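Isoflavone reductase (Medicago sativa, PDB 2GAS) reduces achiral isoflavones to chiral isoflavanones with NADPH, giving the penultimate intermediate in the synthesis of the alfalfa phytoalexin (-)-medicarpin. Local coordinates at residues T148-L160 and A187-A201. Sequence-based numbering, arbitrary orientation.
Sequences TYLCCHAFTGYFL and AYVTEADVGTFTIRA
Ala154 and Phe155 pair in parallel with Tyr188 and Val189: Ala154 N donates to Ala187 O (3.0 Å), Val189 N to Ala154 O, and Thr156 N to Val189 O (2.9 Å). Beyond this short pairing, helix 191-201 runs back nearly antiparallel to strand 148-151, at 158°. Phe155 has CG anti to its carbonyl carbon (chi1 -77°), which carries CE1 to 3.4 Å from Val194 CG2, the two side chains crossing at about a right angle. The same valine methyl meets Cys152 CB, while Leu150 CG lies against Thr198 OG1, whose proton goes to Val194 O. In this NmrA-type Rossmann reductase the contact joins strand 148-151, which lies between strands 107-109 and 210-213, to a helix that also packs on helix 15-25; Phe155 touches Ile14, inferred to bind NADP(+). Glu191, bent at chi2 (71°), turns the syn lone pair of OE2 to Gly157 N (2.9 Å), and its OE1 takes a proton from a water that also bonds Thr156 OG1. A leucine at Glu191 would probably leave Gly157 N without this acceptor and break the water link to Thr156. On the other face of the paired strands, Tyr188 CD2 rests 3.8 Å from Ala154 CB, with Leu160 CD1 over one ring face and Phe159 CB at the ring edge.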
ATOM      1  N   THR A 148       8.392  -9.803   4.870  1.00 15.44           N
ATOM      2  CA  THR A 148       8.792  -8.466   4.442  1.00 14.02           C
ATOM      3  C   THR A 148       7.525  -7.624   4.553  1.00 13.28           C
ATOM      4  O   THR A 148       6.477  -7.994   4.018  1.00 13.16           O
ATOM      5  CB  THR A 148       9.313  -8.400   2.996  1.00 13.22           C
ATOM      6  OG1 THR A 148      10.521  -9.164   2.885  1.00 16.54           O
ATOM      7  CG2 THR A 148       9.621  -6.939   2.619  1.00 16.56           C
ATOM      8  N   TYR A 149       7.616  -6.519   5.283  1.00 14.06           N
ATOM      9  CA  TYR A 149       6.483  -5.614   5.463  1.00 14.91           C
ATOM     10  C   TYR A 149       6.733  -4.438   4.534  1.00 15.02           C
ATOM     11  O   TYR A 149       7.672  -3.674   4.740  1.00 14.57           O
ATOM     12  CB  TYR A 149       6.418  -5.123   6.911  1.00 13.67           C
ATOM     13  CG  TYR A 149       6.338  -6.230   7.939  1.00 12.48           C
ATOM     14  CD1 TYR A 149       6.954  -6.088   9.179  1.00 13.05           C
ATOM     15  CD2 TYR A 149       5.629  -7.406   7.681  1.00 15.33           C
ATOM     16  CE1 TYR A 149       6.868  -7.094  10.145  1.00 14.01           C
ATOM     17  CE2 TYR A 149       5.537  -8.413   8.640  1.00 15.42           C
ATOM     18  CZ  TYR A 149       6.156  -8.248   9.864  1.00 14.69           C
ATOM     19  OH  TYR A 149       6.060  -9.243  10.812  1.00 16.83           O
ATOM     20  N   LEU A 150       5.897  -4.300   3.511  1.00 13.91           N
ATOM     21  CA  LEU A 150       6.066  -3.229   2.530  1.00 14.05           C
ATOM     22  C   LEU A 150       5.282  -1.999   2.979  1.00 15.05           C
ATOM     23  O   LEU A 150       4.065  -1.936   2.843  1.00 15.28           O
ATOM     24  CB  LEU A 150       5.593  -3.716   1.156  1.00 14.35           C
ATOM     25  CG  LEU A 150       6.049  -2.995  -0.123  1.00 13.81           C
ATOM     26  CD1 LEU A 150       5.561  -1.551  -0.121  1.00 16.88           C
ATOM     27  CD2 LEU A 150       7.561  -3.047  -0.234  1.00 15.68           C
ATOM     28  N   CYS A 151       5.996  -1.027   3.534  1.00 14.92           N
ATOM     29  CA  CYS A 151       5.383   0.198   4.034  1.00 15.52           C
ATOM     30  C   CYS A 151       5.598   1.308   3.012  1.00 15.88           C
ATOM     31  O   CYS A 151       6.612   2.009   3.036  1.00 16.22           O
ATOM     32  CB  CYS A 151       6.013   0.560   5.381  1.00 14.19           C
ATOM     33  SG  CYS A 151       5.947  -0.816   6.570  1.00 17.11           S
ATOM     34  N   CYS A 152       4.629   1.455   2.112  1.00 15.56           N
ATOM     35  CA  CYS A 152       4.715   2.445   1.036  1.00 15.60           C
ATOM     36  C   CYS A 152       4.065   3.778   1.353  1.00 16.29           C
ATOM     37  O   CYS A 152       4.052   4.682   0.518  1.00 16.22           O
ATOM     38  CB  CYS A 152       4.093   1.878  -0.240  1.00 14.99           C
ATOM     39  SG  CYS A 152       2.345   1.439  -0.061  1.00 17.04           S
ATOM     40  N   HIS A 153       3.506   3.897   2.550  1.00 15.84           N
ATOM     41  CA  HIS A 153       2.859   5.127   2.962  1.00 15.81           C
ATOM     42  C   HIS A 153       1.719   5.604   2.059  1.00 17.14           C
ATOM     43  O   HIS A 153       0.837   4.814   1.729  1.00 18.61           O
ATOM     44  CB  HIS A 153       3.929   6.201   3.185  1.00 16.46           C
ATOM     45  CG  HIS A 153       4.771   5.929   4.392  1.00 15.83           C
ATOM     46  ND1 HIS A 153       4.270   6.018   5.673  1.00 16.41           N
ATOM     47  CD2 HIS A 153       6.028   5.441   4.515  1.00 15.45           C
ATOM     48  CE1 HIS A 153       5.177   5.588   6.531  1.00 17.25           C
ATOM     49  NE2 HIS A 153       6.253   5.231   5.854  1.00 16.51           N
ATOM     50  N   ALA A 154       1.742   6.862   1.627  1.00 16.71           N
ATOM     51  CA  ALA A 154       0.630   7.409   0.853  1.00 17.29           C
ATOM     52  C   ALA A 154       0.578   7.219  -0.659  1.00 17.74           C
ATOM     53  O   ALA A 154       1.364   7.807  -1.396  1.00 18.16           O
ATOM     54  CB  ALA A 154       0.479   8.898   1.180  1.00 16.41           C
ATOM     55  N   PHE A 155      -0.377   6.414  -1.115  1.00 17.12           N
ATOM     56  CA  PHE A 155      -0.561   6.180  -2.548  1.00 16.82           C
ATOM     57  C   PHE A 155      -1.030   7.484  -3.179  1.00 18.17           C
ATOM     58  O   PHE A 155      -1.914   8.152  -2.642  1.00 16.47           O
ATOM     59  CB  PHE A 155      -1.646   5.132  -2.795  1.00 17.57           C
ATOM     60  CG  PHE A 155      -1.209   3.725  -2.551  1.00 17.84           C
ATOM     61  CD1 PHE A 155      -0.355   3.085  -3.442  1.00 18.59           C
ATOM     62  CD2 PHE A 155      -1.672   3.024  -1.443  1.00 21.32           C
ATOM     63  CE1 PHE A 155       0.031   1.764  -3.235  1.00 20.09           C
ATOM     64  CE2 PHE A 155      -1.292   1.703  -1.229  1.00 19.78           C
ATOM     65  CZ  PHE A 155      -0.440   1.073  -2.126  1.00 19.63           C
ATOM     66  N   THR A 156      -0.466   7.832  -4.330  1.00 16.64           N
ATOM     67  CA  THR A 156      -0.865   9.059  -5.010  1.00 17.26           C
ATOM     68  C   THR A 156      -2.342   9.040  -5.386  1.00 18.95           C
ATOM     69  O   THR A 156      -3.044  10.038  -5.218  1.00 19.33           O
ATOM     70  CB  THR A 156      -0.041   9.278  -6.291  1.00 18.06           C
ATOM     71  OG1 THR A 156      -0.027   8.069  -7.062  1.00 19.05           O
ATOM     72  CG2 THR A 156       1.386   9.685  -5.947  1.00 18.71           C
ATOM     73  N   GLY A 157      -2.813   7.898  -5.882  1.00 18.27           N
ATOM     74  CA  GLY A 157      -4.201   7.782  -6.288  1.00 20.48           C
ATOM     75  C   GLY A 157      -5.214   7.888  -5.167  1.00 23.35           C
ATOM     76  O   GLY A 157      -6.401   8.075  -5.424  1.00 25.03           O
ATOM     77  N   TYR A 158      -4.750   7.773  -3.926  1.00 23.79           N
ATOM     78  CA  TYR A 158      -5.638   7.850  -2.774  1.00 26.51           C
ATOM     79  C   TYR A 158      -5.495   9.125  -1.956  1.00 26.93           C
ATOM     80  O   TYR A 158      -6.497   9.672  -1.492  1.00 29.07           O
ATOM     81  CB  TYR A 158      -5.420   6.639  -1.866  1.00 28.94           C
ATOM     82  CG  TYR A 158      -5.957   5.355  -2.449  1.00 34.82           C
ATOM     83  CD1 TYR A 158      -7.329   5.156  -2.591  1.00 37.14           C
ATOM     84  CD2 TYR A 158      -5.094   4.350  -2.889  1.00 38.01           C
ATOM     85  CE1 TYR A 158      -7.833   3.987  -3.158  1.00 40.35           C
ATOM     86  CE2 TYR A 158      -5.588   3.176  -3.458  1.00 40.39           C
ATOM     87  CZ  TYR A 158      -6.958   3.003  -3.589  1.00 40.94           C
ATOM     88  OH  TYR A 158      -7.457   1.852  -4.156  1.00 45.02           O
ATOM     89  N   PHE A 159      -4.261   9.597  -1.782  1.00 24.32           N
ATOM     90  CA  PHE A 159      -4.006  10.797  -0.988  1.00 24.03           C
ATOM     91  C   PHE A 159      -3.745  12.060  -1.794  1.00 23.98           C
ATOM     92  O   PHE A 159      -4.401  13.082  -1.595  1.00 26.62           O
ATOM     93  CB  PHE A 159      -2.797  10.599  -0.065  1.00 26.15           C
ATOM     94  CG  PHE A 159      -3.032   9.643   1.071  1.00 29.78           C
ATOM     95  CD1 PHE A 159      -3.022   8.271   0.860  1.00 28.07           C
ATOM     96  CD2 PHE A 159      -3.229  10.123   2.364  1.00 30.25           C
ATOM     97  CE1 PHE A 159      -3.201   7.385   1.920  1.00 29.71           C
ATOM     98  CE2 PHE A 159      -3.409   9.247   3.431  1.00 31.63           C
ATOM     99  CZ  PHE A 159      -3.394   7.874   3.208  1.00 29.64           C
ATOM    100  N   LEU A 160      -2.770  11.987  -2.691  1.00 19.92           N
ATOM    101  CA  LEU A 160      -2.382  13.138  -3.485  1.00 18.89           C
ATOM    102  C   LEU A 160      -3.405  13.593  -4.513  1.00 20.25           C
ATOM    103  O   LEU A 160      -3.515  14.788  -4.786  1.00 18.94           O
ATOM    104  CB  LEU A 160      -1.047  12.851  -4.179  1.00 16.64           C
ATOM    105  CG  LEU A 160      -0.304  14.062  -4.746  1.00 19.05           C
ATOM    106  CD1 LEU A 160      -0.068  15.081  -3.633  1.00 21.23           C
ATOM    107  CD2 LEU A 160       1.026  13.616  -5.350  1.00 19.08           C
ATOM    108  N   ALA A 187       4.869  11.055   2.697  1.00 16.62           N
ATOM    109  CA  ALA A 187       5.589  10.320   1.649  1.00 15.98           C
ATOM    110  C   ALA A 187       4.586   9.794   0.628  1.00 17.23           C
ATOM    111  O   ALA A 187       3.665   9.061   0.983  1.00 16.87           O
ATOM    112  CB  ALA A 187       6.382   9.166   2.270  1.00 17.03           C
ATOM    113  N   TYR A 188       4.764  10.178  -0.637  1.00 15.52           N
ATOM    114  CA  TYR A 188       3.859   9.779  -1.711  1.00 14.77           C
ATOM    115  C   TYR A 188       4.516   8.905  -2.774  1.00 15.55           C
ATOM    116  O   TYR A 188       5.680   9.094  -3.114  1.00 16.51           O
ATOM    117  CB  TYR A 188       3.272  11.023  -2.384  1.00 14.44           C
ATOM    118  CG  TYR A 188       2.569  11.946  -1.422  1.00 14.94           C
ATOM    119  CD1 TYR A 188       3.269  12.956  -0.761  1.00 16.54           C
ATOM    120  CD2 TYR A 188       1.216  11.783  -1.135  1.00 15.67           C
ATOM    121  CE1 TYR A 188       2.638  13.781   0.167  1.00 17.75           C
ATOM    122  CE2 TYR A 188       0.573  12.604  -0.204  1.00 17.21           C
ATOM    123  CZ  TYR A 188       1.292  13.598   0.441  1.00 18.84           C
ATOM    124  OH  TYR A 188       0.665  14.403   1.375  1.00 18.87           O
ATOM    125  N   VAL A 189       3.747   7.963  -3.310  1.00 16.61           N
ATOM    126  CA  VAL A 189       4.247   7.046  -4.327  1.00 16.11           C
ATOM    127  C   VAL A 189       3.078   6.546  -5.175  1.00 14.81           C
ATOM    128  O   VAL A 189       1.982   6.316  -4.655  1.00 14.88           O
ATOM    129  CB  VAL A 189       4.984   5.847  -3.657  1.00 17.17           C
ATOM    130  CG1 VAL A 189       4.029   5.090  -2.742  1.00 18.10           C
ATOM    131  CG2 VAL A 189       5.564   4.917  -4.709  1.00 14.93           C
ATOM    132  N   THR A 190       3.293   6.385  -6.477  1.00 14.91           N
ATOM    133  CA  THR A 190       2.215   5.908  -7.338  1.00 15.39           C
ATOM    134  C   THR A 190       2.000   4.413  -7.125  1.00 14.34           C
ATOM    135  O   THR A 190       2.899   3.711  -6.668  1.00 13.63           O
ATOM    136  CB  THR A 190       2.511   6.145  -8.837  1.00 17.07           C
ATOM    137  OG1 THR A 190       3.601   5.308  -9.251  1.00 16.27           O
ATOM    138  CG2 THR A 190       2.880   7.599  -9.084  1.00 14.55           C
ATOM    139  N   GLU A 191       0.807   3.929  -7.460  1.00 15.83           N
ATOM    140  CA  GLU A 191       0.507   2.510  -7.306  1.00 17.06           C
ATOM    141  C   GLU A 191       1.451   1.688  -8.178  1.00 16.64           C
ATOM    142  O   GLU A 191       1.944   0.645  -7.757  1.00 16.12           O
ATOM    143  CB  GLU A 191      -0.944   2.207  -7.697  1.00 18.47           C
ATOM    144  CG  GLU A 191      -2.011   2.841  -6.796  1.00 20.09           C
ATOM    145  CD  GLU A 191      -2.102   4.345  -6.962  1.00 24.33           C
ATOM    146  OE1 GLU A 191      -2.008   4.821  -8.110  1.00 28.02           O
ATOM    147  OE2 GLU A 191      -2.283   5.052  -5.953  1.00 25.69           O
ATOM    148  N   ALA A 192       1.711   2.164  -9.392  1.00 16.53           N
ATOM    149  CA  ALA A 192       2.606   1.452 -10.295  1.00 16.47           C
ATOM    150  C   ALA A 192       3.982   1.274  -9.657  1.00 15.51           C
ATOM    151  O   ALA A 192       4.563   0.184  -9.695  1.00 16.05           O
ATOM    152  CB  ALA A 192       2.733   2.216 -11.620  1.00 16.12           C
ATOM    153  N   ASP A 193       4.504   2.346  -9.068  1.00 16.06           N
ATOM    154  CA  ASP A 193       5.814   2.299  -8.436  1.00 14.96           C
ATOM    155  C   ASP A 193       5.824   1.395  -7.209  1.00 16.79           C
ATOM    156  O   ASP A 193       6.837   0.764  -6.911  1.00 15.71           O
ATOM    157  CB  ASP A 193       6.280   3.710  -8.069  1.00 15.98           C
ATOM    158  CG  ASP A 193       6.747   4.504  -9.282  1.00 18.29           C
ATOM    159  OD1 ASP A 193       6.972   5.723  -9.136  1.00 18.71           O
ATOM    160  OD2 ASP A 193       6.894   3.910 -10.379  1.00 19.70           O
ATOM    161  N   VAL A 194       4.710   1.332  -6.485  1.00 14.45           N
ATOM    162  CA  VAL A 194       4.663   0.441  -5.337  1.00 15.34           C
ATOM    163  C   VAL A 194       4.825  -0.983  -5.869  1.00 14.86           C
ATOM    164  O   VAL A 194       5.475  -1.820  -5.241  1.00 14.52           O
ATOM    165  CB  VAL A 194       3.341   0.588  -4.563  1.00 16.16           C
ATOM    166  CG1 VAL A 194       3.197  -0.533  -3.534  1.00 15.66           C
ATOM    167  CG2 VAL A 194       3.333   1.937  -3.850  1.00 16.09           C
ATOM    168  N   GLY A 195       4.249  -1.256  -7.036  1.00 14.71           N
ATOM    169  CA  GLY A 195       4.400  -2.584  -7.607  1.00 14.01           C
ATOM    170  C   GLY A 195       5.873  -2.861  -7.867  1.00 14.62           C
ATOM    171  O   GLY A 195       6.416  -3.906  -7.508  1.00 12.95           O
ATOM    172  N   THR A 196       6.540  -1.900  -8.488  1.00 14.79           N
ATOM    173  CA  THR A 196       7.952  -2.058  -8.794  1.00 14.86           C
ATOM    174  C   THR A 196       8.816  -2.295  -7.560  1.00 14.65           C
ATOM    175  O   THR A 196       9.633  -3.216  -7.540  1.00 15.21           O
ATOM    176  CB  THR A 196       8.454  -0.841  -9.572  1.00 14.99           C
ATOM    177  OG1 THR A 196       7.675  -0.713 -10.770  1.00 15.99           O
ATOM    178  CG2 THR A 196       9.925  -1.006  -9.942  1.00 17.44           C
ATOM    179  N   PHE A 197       8.634  -1.478  -6.526  1.00 15.12           N
ATOM    180  CA  PHE A 197       9.416  -1.634  -5.306  1.00 15.34           C
ATOM    181  C   PHE A 197       9.090  -2.916  -4.548  1.00 14.55           C
ATOM    182  O   PHE A 197       9.953  -3.496  -3.888  1.00 14.25           O
ATOM    183  CB  PHE A 197       9.215  -0.427  -4.386  1.00 15.29           C
ATOM    184  CG  PHE A 197       9.981   0.790  -4.820  1.00 14.86           C
ATOM    185  CD1 PHE A 197       9.323   1.893  -5.349  1.00 16.70           C
ATOM    186  CD2 PHE A 197      11.368   0.822  -4.707  1.00 17.45           C
ATOM    187  CE1 PHE A 197      10.036   3.010  -5.761  1.00 16.85           C
ATOM    188  CE2 PHE A 197      12.091   1.934  -5.116  1.00 17.31           C
ATOM    189  CZ  PHE A 197      11.426   3.028  -5.643  1.00 17.51           C
ATOM    190  N   THR A 198       7.842  -3.362  -4.628  1.00 15.41           N
ATOM    191  CA  THR A 198       7.459  -4.585  -3.938  1.00 15.97           C
ATOM    192  C   THR A 198       8.203  -5.770  -4.540  1.00 15.44           C
ATOM    193  O   THR A 198       8.695  -6.638  -3.818  1.00 14.87           O
ATOM    194  CB  THR A 198       5.941  -4.834  -4.037  1.00 14.94           C
ATOM    195  OG1 THR A 198       5.244  -3.758  -3.401  1.00 15.25           O
ATOM    196  CG2 THR A 198       5.560  -6.139  -3.354  1.00 15.55           C
ATOM    197  N   ILE A 199       8.294  -5.801  -5.866  1.00 16.47           N
ATOM    198  CA  ILE A 199       8.980  -6.896  -6.535  1.00 16.73           C
ATOM    199  C   ILE A 199      10.492  -6.781  -6.330  1.00 18.11           C
ATOM    200  O   ILE A 199      11.178  -7.791  -6.188  1.00 16.61           O
ATOM    201  CB  ILE A 199       8.615  -6.945  -8.043  1.00 17.60           C
ATOM    202  CG1 ILE A 199       7.158  -7.404  -8.216  1.00 20.76           C
ATOM    203  CG2 ILE A 199       9.525  -7.929  -8.775  1.00 19.62           C
ATOM    204  CD1 ILE A 199       6.135  -6.545  -7.537  1.00 29.34           C
ATOM    205  N   ARG A 200      11.015  -5.556  -6.293  1.00 17.25           N
ATOM    206  CA  ARG A 200      12.444  -5.375  -6.045  1.00 18.73           C
ATOM    207  C   ARG A 200      12.754  -5.975  -4.678  1.00 17.23           C
ATOM    208  O   ARG A 200      13.751  -6.672  -4.504  1.00 17.39           O
ATOM    209  CB  ARG A 200      12.818  -3.889  -6.046  1.00 20.32           C
ATOM    210  CG  ARG A 200      13.073  -3.305  -7.420  1.00 28.17           C
ATOM    211  CD  ARG A 200      14.339  -3.892  -8.035  1.00 31.70           C
ATOM    212  NE  ARG A 200      15.441  -2.935  -8.070  1.00 35.34           N
ATOM    213  CZ  ARG A 200      16.619  -3.140  -7.491  1.00 35.82           C
ATOM    214  NH1 ARG A 200      16.845  -4.267  -6.830  1.00 37.92           N
ATOM    215  NH2 ARG A 200      17.573  -2.226  -7.577  1.00 36.03           N
ATOM    216  N   ALA A 201      11.882  -5.707  -3.709  1.00 16.59           N
ATOM    217  CA  ALA A 201      12.055  -6.226  -2.359  1.00 15.58           C
ATOM    218  C   ALA A 201      11.920  -7.750  -2.352  1.00 16.98           C
ATOM    219  O   ALA A 201      12.676  -8.444  -1.675  1.00 17.06           O
ATOM    220  CB  ALA A 201      11.015  -5.594  -1.413  1.00 17.08           C
TER
HETATM  221  O   HOH W   1      -1.929   7.200  -8.824  1.00 30.12           O